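Local coordinates for protein chitosanase (Bacillus subtilis subsp. subtilis str. 168, PDB 7C6C) that catalyses the endohydrolysis of beta-(1->4) linkages between D-glucosamine residues in partly acetylated chitosan, as a secreted glycosyl hydrolase of family 46, at residues A[111-114]-A[115-119]; A[133-136]-A[137-141]; A[193-197]-A[198-202]. All coordinates share one frame; numbering follows the deposited sequence.

Contact 1 of 3, residues A[111-114]-A[115-119]; sequences DKVN and DHLYY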
loop_
_atom_site.group_PDB
_atom_site.type_symbol
_atom_site.label_atom_id
_atom_site.label_comp_id
_atom_site.label_asym_id
_atom_site.label_seq_id
_atom_site.Cartn_x
_atom_site.Cartn_y
_atom_site.Cartn_z
ATOM N N ASP A 111 10.055 -7.615 -2.091
ATOM C CA ASP A 111 9.430 -8.227 -0.921
ATOM C C ASP A 111 10.089 -7.739 0.361
ATOM O O ASP A 111 9.412 -7.509 1.368
ATOM C CB ASP A 111 9.526 -9.751 -0.997
ATOM C CG ASP A 111 8.646 -10.357 -2.069
ATOM O OD1 ASP A 111 7.735 -9.669 -2.574
ATOM O OD2 ASP A 111 8.863 -11.547 -2.387
ATOM N N LYS A 112 11.416 -7.591 0.348
ATOM C CA LYS A 112 12.115 -7.151 1.550
ATOM C C LYS A 112 11.739 -5.719 1.914
ATOM O O LYS A 112 11.457 -5.421 3.078
ATOM C CB LYS A 112 13.624 -7.286 1.361
ATOM C CG LYS A 112 14.405 -6.768 2.547
ATOM C CD LYS A 112 15.894 -7.100 2.454
ATOM C CE LYS A 112 16.769 -5.877 2.744
ATOM N NZ LYS A 112 18.094 -6.244 3.304
ATOM N N VAL A 113 11.736 -4.815 0.932
ATOM C CA VAL A 113 11.372 -3.429 1.217
ATOM C C VAL A 113 9.911 -3.338 1.641
ATOM O O VAL A 113 9.567 -2.620 2.588
ATOM C CB VAL A 113 11.711 -2.524 0.018
ATOM C CG1 VAL A 113 11.277 -1.093 0.278
ATOM C CG2 VAL A 113 13.202 -2.576 -0.240
ATOM N N ASN A 114 9.027 -4.084 0.968
ATOM C CA ASN A 114 7.627 -4.105 1.379
ATOM C C ASN A 114 7.482 -4.572 2.817
ATOM O O ASN A 114 6.687 -4.015 3.585
ATOM C CB ASN A 114 6.821 -5.011 0.458
ATOM C CG ASN A 114 5.381 -5.113 0.894
ATOM O OD1 ASN A 114 4.625 -4.150 0.766
ATOM N ND2 ASN A 114 4.993 -6.263 1.442
ATOM N N ASP A 115 8.235 -5.603 3.198
ATOM C CA ASP A 115 8.126 -6.120 4.556
ATOM C C ASP A 115 8.575 -5.072 5.567
ATOM O O ASP A 115 7.920 -4.857 6.597
ATOM C CB ASP A 115 8.962 -7.394 4.677
ATOM C CG ASP A 115 8.821 -8.052 6.023
ATOM O OD1 ASP A 115 7.696 -8.476 6.358
ATOM O OD2 ASP A 115 9.833 -8.148 6.745
ATOM N N HIS A 116 9.683 -4.396 5.272
ATOM C CA HIS A 116 10.275 -3.464 6.220
ATOM C C HIS A 116 9.493 -2.159 6.300
ATOM O O HIS A 116 9.343 -1.594 7.390
ATOM C CB HIS A 116 11.720 -3.192 5.806
ATOM C CG HIS A 116 12.445 -2.254 6.716
ATOM N ND1 HIS A 116 12.710 -2.549 8.037
ATOM C CD2 HIS A 116 12.966 -1.023 6.495
ATOM C CE1 HIS A 116 13.366 -1.543 8.587
ATOM N NE2 HIS A 116 13.529 -0.601 7.675
ATOM N N LEU A 117 8.998 -1.659 5.167
ATOM C CA LEU A 117 8.343 -0.356 5.146
ATOM C C LEU A 117 6.844 -0.426 5.381
ATOM O O LEU A 117 6.262 0.539 5.885
ATOM C CB LEU A 117 8.568 0.340 3.800
ATOM C CG LEU A 117 9.999 0.743 3.440
ATOM C CD1 LEU A 117 9.980 1.638 2.214
ATOM C CD2 LEU A 117 10.698 1.440 4.596
ATOM N N TYR A 118 6.191 -1.525 5.012
ATOM C CA TYR A 118 4.732 -1.566 5.012
ATOM C C TYR A 118 4.169 -2.674 5.894
ATOM O O TYR A 118 3.411 -2.381 6.820
ATOM C CB TYR A 118 4.171 -1.623 3.577
ATOM C CG TYR A 118 4.862 -0.688 2.600
ATOM C CD1 TYR A 118 4.948 0.682 2.844
ATOM C CD2 TYR A 118 5.440 -1.177 1.437
ATOM C CE1 TYR A 118 5.596 1.534 1.950
ATOM C CE2 TYR A 118 6.087 -0.336 0.548
ATOM C CZ TYR A 118 6.160 1.012 0.803
ATOM O OH TYR A 118 6.799 1.825 -0.103
ATOM N N TYR A 119 4.517 -3.938 5.648
ATOM C CA TYR A 119 3.869 -5.005 6.405
ATOM C C TYR A 119 4.202 -4.933 7.889
ATOM O O TYR A 119 3.296 -4.935 8.730
ATOM C CB TYR A 119 4.215 -6.378 5.848
ATOM C CG TYR A 119 3.548 -7.485 6.630
ATOM C CD1 TYR A 119 2.162 -7.621 6.635
ATOM C CD2 TYR A 119 4.294 -8.379 7.387
ATOM C CE1 TYR A 119 1.544 -8.623 7.363
ATOM C CE2 TYR A 119 3.681 -9.390 8.117
ATOM C CZ TYR A 119 2.305 -9.507 8.095
ATOM O OH TYR A 119 1.678 -10.500 8.808
#
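Asn114 and Tyr118, one turn apart on helix 104-128, set their side chains at about a right angle, with amide and ring planes 52° apart. Tyr118 is modelled in two conformers, and the ring geometry given here is that of one of them. In it the amide comes to the rim of the ring: Asn114 OD1 lies near the ring plane, 3.2 Å from Tyr118 CD2, where the carbonyl oxygen faces the slightly positive edge of the aromatic system. The ring's CG stands anti to its own carbonyl carbon (chi1 -43°), which brings it back along the helix; Leu117 CB covers one ring face. The side chain of Tyr118 is about 9 Å from that of Glu19, the predicted proton donor. The amide nitrogen points to the neighbouring helix 134-147, where Asn114 ND2 is hydrogen-bonded to Tyr141 OH. Asparagine suits this buried place because its amide can give to a hydroxyl of the next helix.

On another side of the turn, Val113 and Leu117 run side by side and point the same way, Val113 CG1 lying 3.6 Å from Leu117 CD1. Val113 also rests on Val59 of helix 52-63, while Leu117 touches Asp52 and Glu55 of that helix.

The backbone widens between these residues. Leu117 N still bonds to Val113 O at 2.8 Å in the ordinary i to i+4 pattern, but Asn114 O accepts twice, from Tyr118 N at 2.9 Å and from Tyr119 N at 3.0 Å. The second bond, i to i+5, is the mark of a pi-type turn and is the straighter of the two, at 164° at the hydrogen. One carbonyl oxygen thus satisfies two N-H groups where the regular pattern is interrupted, while the amide of the same residue is engaged at ND2.

Contact 2 of 3, residues A[133-136]-A[137-141]; sequences TALA and RAVMY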
loop_
_atom_site.group_PDB
_atom_site.type_symbol
_atom_site.label_atom_id
_atom_site.label_comp_id
_atom_site.label_asym_id
_atom_site.label_seq_id
_atom_site.Cartn_x
_atom_site.Cartn_y
_atom_site.Cartn_z
ATOM N N THR A 133 -8.469 -8.847 14.714
ATOM C CA THR A 133 -9.036 -9.535 13.563
ATOM C C THR A 133 -8.109 -9.447 12.360
ATOM O O THR A 133 -7.414 -8.450 12.143
ATOM C CB THR A 133 -10.420 -9.000 13.176
ATOM O OG1 THR A 133 -10.306 -7.667 12.657
ATOM C CG2 THR A 133 -11.397 -9.042 14.353
ATOM N N ALA A 134 -8.123 -10.511 11.563
ATOM C CA ALA A 134 -7.344 -10.506 10.336
ATOM C C ALA A 134 -7.822 -9.415 9.387
ATOM O O ALA A 134 -7.006 -8.781 8.708
ATOM C CB ALA A 134 -7.415 -11.879 9.667
ATOM N N LEU A 135 -9.139 -9.183 9.316
ATOM C CA LEU A 135 -9.637 -8.151 8.411
ATOM C C LEU A 135 -9.111 -6.776 8.808
ATOM O O LEU A 135 -8.654 -6.007 7.960
ATOM C CB LEU A 135 -11.165 -8.162 8.343
ATOM C CG LEU A 135 -11.765 -7.025 7.505
ATOM C CD1 LEU A 135 -11.265 -7.034 6.053
ATOM C CD2 LEU A 135 -13.277 -7.068 7.543
ATOM N N ALA A 136 -9.151 -6.443 10.099
ATOM C CA ALA A 136 -8.642 -5.132 10.497
ATOM C C ALA A 136 -7.157 -4.997 10.176
ATOM O O ALA A 136 -6.715 -3.954 9.682
ATOM C CB ALA A 136 -8.899 -4.876 11.977
ATOM N N ARG A 137 -6.376 -6.049 10.431
ATOM C CA ARG A 137 -4.957 -6.021 10.087
ATOM C C ARG A 137 -4.748 -5.878 8.583
ATOM O O ARG A 137 -3.846 -5.159 8.141
ATOM C CB ARG A 137 -4.258 -7.270 10.626
ATOM C CG ARG A 137 -4.138 -7.279 12.141
ATOM C CD ARG A 137 -3.528 -8.567 12.652
ATOM N NE ARG A 137 -3.560 -8.612 14.112
ATOM C CZ ARG A 137 -3.546 -9.728 14.836
ATOM N NH1 ARG A 137 -3.494 -10.912 14.243
ATOM N NH2 ARG A 137 -3.587 -9.657 16.159
ATOM N N ALA A 138 -5.581 -6.548 7.781
ATOM C CA ALA A 138 -5.489 -6.407 6.331
ATOM C C ALA A 138 -5.817 -4.986 5.889
ATOM O O ALA A 138 -5.188 -4.450 4.967
ATOM C CB ALA A 138 -6.417 -7.408 5.652
ATOM N N VAL A 139 -6.810 -4.365 6.526
ATOM C CA VAL A 139 -7.115 -2.971 6.219
ATOM C C VAL A 139 -5.926 -2.080 6.557
ATOM O O VAL A 139 -5.578 -1.177 5.786
ATOM C CB VAL A 139 -8.403 -2.515 6.928
ATOM C CG1 VAL A 139 -8.628 -1.020 6.726
ATOM C CG2 VAL A 139 -9.609 -3.316 6.436
ATOM N N MET A 140 -5.287 -2.309 7.715
ATOM C CA MET A 140 -4.116 -1.505 8.066
ATOM C C MET A 140 -3.002 -1.674 7.042
ATOM O O MET A 140 -2.353 -0.695 6.652
ATOM C CB MET A 140 -3.593 -1.877 9.459
ATOM C CG MET A 140 -4.570 -1.669 10.609
ATOM S SD MET A 140 -5.255 -0.007 10.769
ATOM C CE MET A 140 -6.939 -0.311 10.228
ATOM N N TYR A 141 -2.768 -2.913 6.605
ATOM C CA TYR A 141 -1.724 -3.205 5.629
ATOM C C TYR A 141 -1.983 -2.462 4.320
ATOM O O TYR A 141 -1.091 -1.796 3.778
ATOM C CB TYR A 141 -1.710 -4.723 5.427
ATOM C CG TYR A 141 -0.594 -5.361 4.626
ATOM C CD1 TYR A 141 0.538 -4.659 4.223
ATOM C CD2 TYR A 141 -0.683 -6.706 4.282
ATOM C CE1 TYR A 141 1.543 -5.284 3.496
ATOM C CE2 TYR A 141 0.304 -7.333 3.565
ATOM C CZ TYR A 141 1.415 -6.620 3.172
ATOM O OH TYR A 141 2.415 -7.245 2.463
#
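Thr133 stands just ahead of helix 134-147, and its carbonyl oxygen receives Arg137 N at 3.1 Å in a nearly straight bond. Its side chain does the capping: OG1 sits between the backbone N and the carbonyl carbon (chi1 69°), turned toward the first helical turn, and Thr133 OG1 accepts from Ala136 N at 3.1 Å, satisfying an N-H that has no preceding helical carbonyl. The same hydroxyl is also hydrogen-bonded to Glu177. Arg137 sends its chain back over the helix start: CG is anti to the carbonyl carbon (chi1 -70°), the chain runs extended to NE, and Arg137 CG passes 3.5 Å from Thr133 O before NH2 bonds to Leu131 O in the preceding loop.

Leu135 and Val139 cross at a slant; a chi1 of 175° carries the leucine branch toward the valine, Leu135 CD1 lying 4.1 Å from Val139 CG2. Met140 is bent at chi2 and chi3, with Met140 CG 3.3 Å from Ala136 O; this flexible thioether chain packs on Trp180 and Phe184. Ala134 and Ala138 stay short where helix 5-20 lies against them. The arrangement is an N-capped alpha-helix, beginning a buried helix of the largely helical, lysozyme-clan fold of family 46.

Contact 3 of 3, residues A[193-197]-A[198-202]; sequences MNPAN and HDTRD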
loop_
_atom_site.group_PDB
_atom_site.type_symbol
_atom_site.label_atom_id
_atom_site.label_comp_id
_atom_site.label_asym_id
_atom_site.label_seq_id
_atom_site.Cartn_x
_atom_site.Cartn_y
_atom_site.Cartn_z
ATOM N N MET A 193 -11.048 11.236 -0.308
ATOM C CA MET A 193 -11.860 12.194 -1.048
ATOM C C MET A 193 -11.314 13.609 -0.950
ATOM O O MET A 193 -11.452 14.384 -1.897
ATOM C CB MET A 193 -13.306 12.143 -0.544
ATOM C CG MET A 193 -13.994 10.854 -0.954
ATOM S SD MET A 193 -14.237 10.679 -2.732
ATOM C CE MET A 193 -15.652 11.749 -2.983
ATOM N N ASN A 194 -10.697 13.970 0.168
ATOM C CA ASN A 194 -10.204 15.332 0.377
ATOM C C ASN A 194 -8.897 15.289 1.148
ATOM O O ASN A 194 -8.819 15.711 2.308
ATOM C CB ASN A 194 -11.257 16.193 1.077
ATOM C CG ASN A 194 -12.452 16.481 0.189
ATOM O OD1 ASN A 194 -12.342 17.219 -0.795
ATOM N ND2 ASN A 194 -13.592 15.895 0.521
ATOM N N PRO A 195 -7.834 14.785 0.522
ATOM C CA PRO A 195 -6.548 14.703 1.215
ATOM C C PRO A 195 -5.951 16.081 1.434
ATOM O O PRO A 195 -6.210 17.028 0.685
ATOM C CB PRO A 195 -5.678 13.888 0.253
ATOM C CG PRO A 195 -6.283 14.111 -1.084
ATOM C CD PRO A 195 -7.758 14.265 -0.855
ATOM N N ALA A 196 -5.140 16.183 2.489
ATOM C CA ALA A 196 -4.376 17.405 2.706
ATOM C C ALA A 196 -3.407 17.664 1.559
ATOM O O ALA A 196 -3.149 18.819 1.208
ATOM C CB ALA A 196 -3.623 17.322 4.035
ATOM N N ASN A 197 -2.875 16.607 0.957
ATOM C CA ASN A 197 -1.919 16.711 -0.143
ATOM C C ASN A 197 -2.706 16.862 -1.439
ATOM O O ASN A 197 -3.286 15.897 -1.947
ATOM C CB ASN A 197 -1.042 15.465 -0.149
ATOM C CG ASN A 197 -0.181 15.345 -1.388
ATOM O OD1 ASN A 197 0.046 16.313 -2.109
ATOM N ND2 ASN A 197 0.321 14.144 -1.633
ATOM N N HIS A 198 -2.728 18.085 -1.980
ATOM C CA HIS A 198 -3.511 18.340 -3.184
ATOM C C HIS A 198 -2.978 17.583 -4.392
ATOM O O HIS A 198 -3.746 17.308 -5.320
ATOM C CB HIS A 198 -3.556 19.834 -3.489
ATOM C CG HIS A 198 -4.260 20.642 -2.445
ATOM N ND1 HIS A 198 -4.326 22.018 -2.487
ATOM C CD2 HIS A 198 -4.928 20.266 -1.328
ATOM C CE1 HIS A 198 -5.004 22.455 -1.439
ATOM N NE2 HIS A 198 -5.380 21.412 -0.722
ATOM N N ASP A 199 -1.681 17.243 -4.404
ATOM C CA ASP A 199 -1.096 16.557 -5.555
ATOM C C ASP A 199 -1.814 15.244 -5.843
ATOM O O ASP A 199 -1.864 14.800 -6.997
ATOM C CB ASP A 199 0.384 16.223 -5.295
ATOM C CG ASP A 199 1.292 17.443 -5.257
ATOM O OD1 ASP A 199 0.887 18.524 -5.733
ATOM O OD2 ASP A 199 2.446 17.297 -4.773
ATOM N N THR A 200 -2.350 14.596 -4.811
ATOM C CA THR A 200 -2.839 13.228 -4.914
ATOM C C THR A 200 -4.364 13.135 -4.990
ATOM O O THR A 200 -4.912 12.029 -4.943
ATOM C CB THR A 200 -2.283 12.382 -3.758
ATOM O OG1 THR A 200 -2.428 10.990 -4.069
ATOM C CG2 THR A 200 -2.993 12.688 -2.434
ATOM N N ARG A 201 -5.047 14.269 -5.083
ATOM C CA ARG A 201 -6.508 14.285 -5.119
ATOM C C ARG A 201 -7.131 13.450 -6.215
ATOM O O ARG A 201 -7.993 12.622 -5.955
ATOM C CB ARG A 201 -7.019 15.711 -5.303
ATOM C CG ARG A 201 -6.933 16.586 -4.082
ATOM C CD ARG A 201 -7.130 18.031 -4.513
ATOM N NE ARG A 201 -7.513 18.900 -3.412
ATOM C CZ ARG A 201 -7.527 20.223 -3.487
ATOM N NH1 ARG A 201 -7.894 20.938 -2.434
ATOM N NH2 ARG A 201 -7.168 20.829 -4.610
ATOM N N ASP A 202 -6.708 13.685 -7.448
ATOM C CA ASP A 202 -7.297 12.974 -8.583
ATOM C C ASP A 202 -7.148 11.468 -8.424
ATOM O O ASP A 202 -8.112 10.712 -8.595
ATOM C CB ASP A 202 -6.634 13.412 -9.892
ATOM C CG ASP A 202 -7.163 14.729 -10.423
ATOM O OD1 ASP A 202 -8.083 15.317 -9.816
ATOM O OD2 ASP A 202 -6.639 15.179 -11.464
#
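An Asx turn at Asn197, combined with a beta turn over residues 197-200, leads the loop after helix 177-193 through a 3-10 segment into helix 201-205. It passes beside the probable catalytic centre: the side chain of Thr200 is about 4 Å from that of Asp35, which by similarity is the nucleophile. Asn197 holds the turn from two atoms. Its side-chain OD1 accepts from Asp199 N at 3.0 Å, closing the Asx turn, and its backbone O accepts from Thr200 N at 3.3 Å, closing the beta turn; in each case the donor stands above the carbonyl plane. Asparagine suits the bend because its short amide, with CG anti to the backbone N (chi1 170°), reaches the N-H two residues on.

Thr200 crosses Asn197 at about a right angle, its methyl CG2 lying 3.7 Å from Asn197 ND2, while its hydroxyl is hydrogen-bonded to Arg37. Further on, Arg201 NH1 stands over the rim of one face of the His198 ring. The rigid ring of Pro195 supplies an apolar surface for both threonine methyl and arginine chain, Pro195 CG being 3.8 Å from Thr200 CG2 and 3.9 Å from Arg201 CG.

How the contacts relate
Contacts 1 and 2 lie on successive helices, 104-128 and 134-147, and meet directly through Tyr141, whose ring also packs edge-to-face with that of Tyr119. Contact 2 is the buried one, with mostly small and apolar side chains facing helices 5-20 and 177-193 and with Thr133 and Arg137 at the polar start; contact 1 is mixed, with a buried face and an exposed one. Contact 3 is partly buried too, but belongs to a loop and turn and touches neither of the others, its nearest atoms being about 14 Å from each. A pi-type turn marks contact 1, regular i to i+4 bonds follow a cap in contact 2, and an Asx turn without such bonds shapes contact 3.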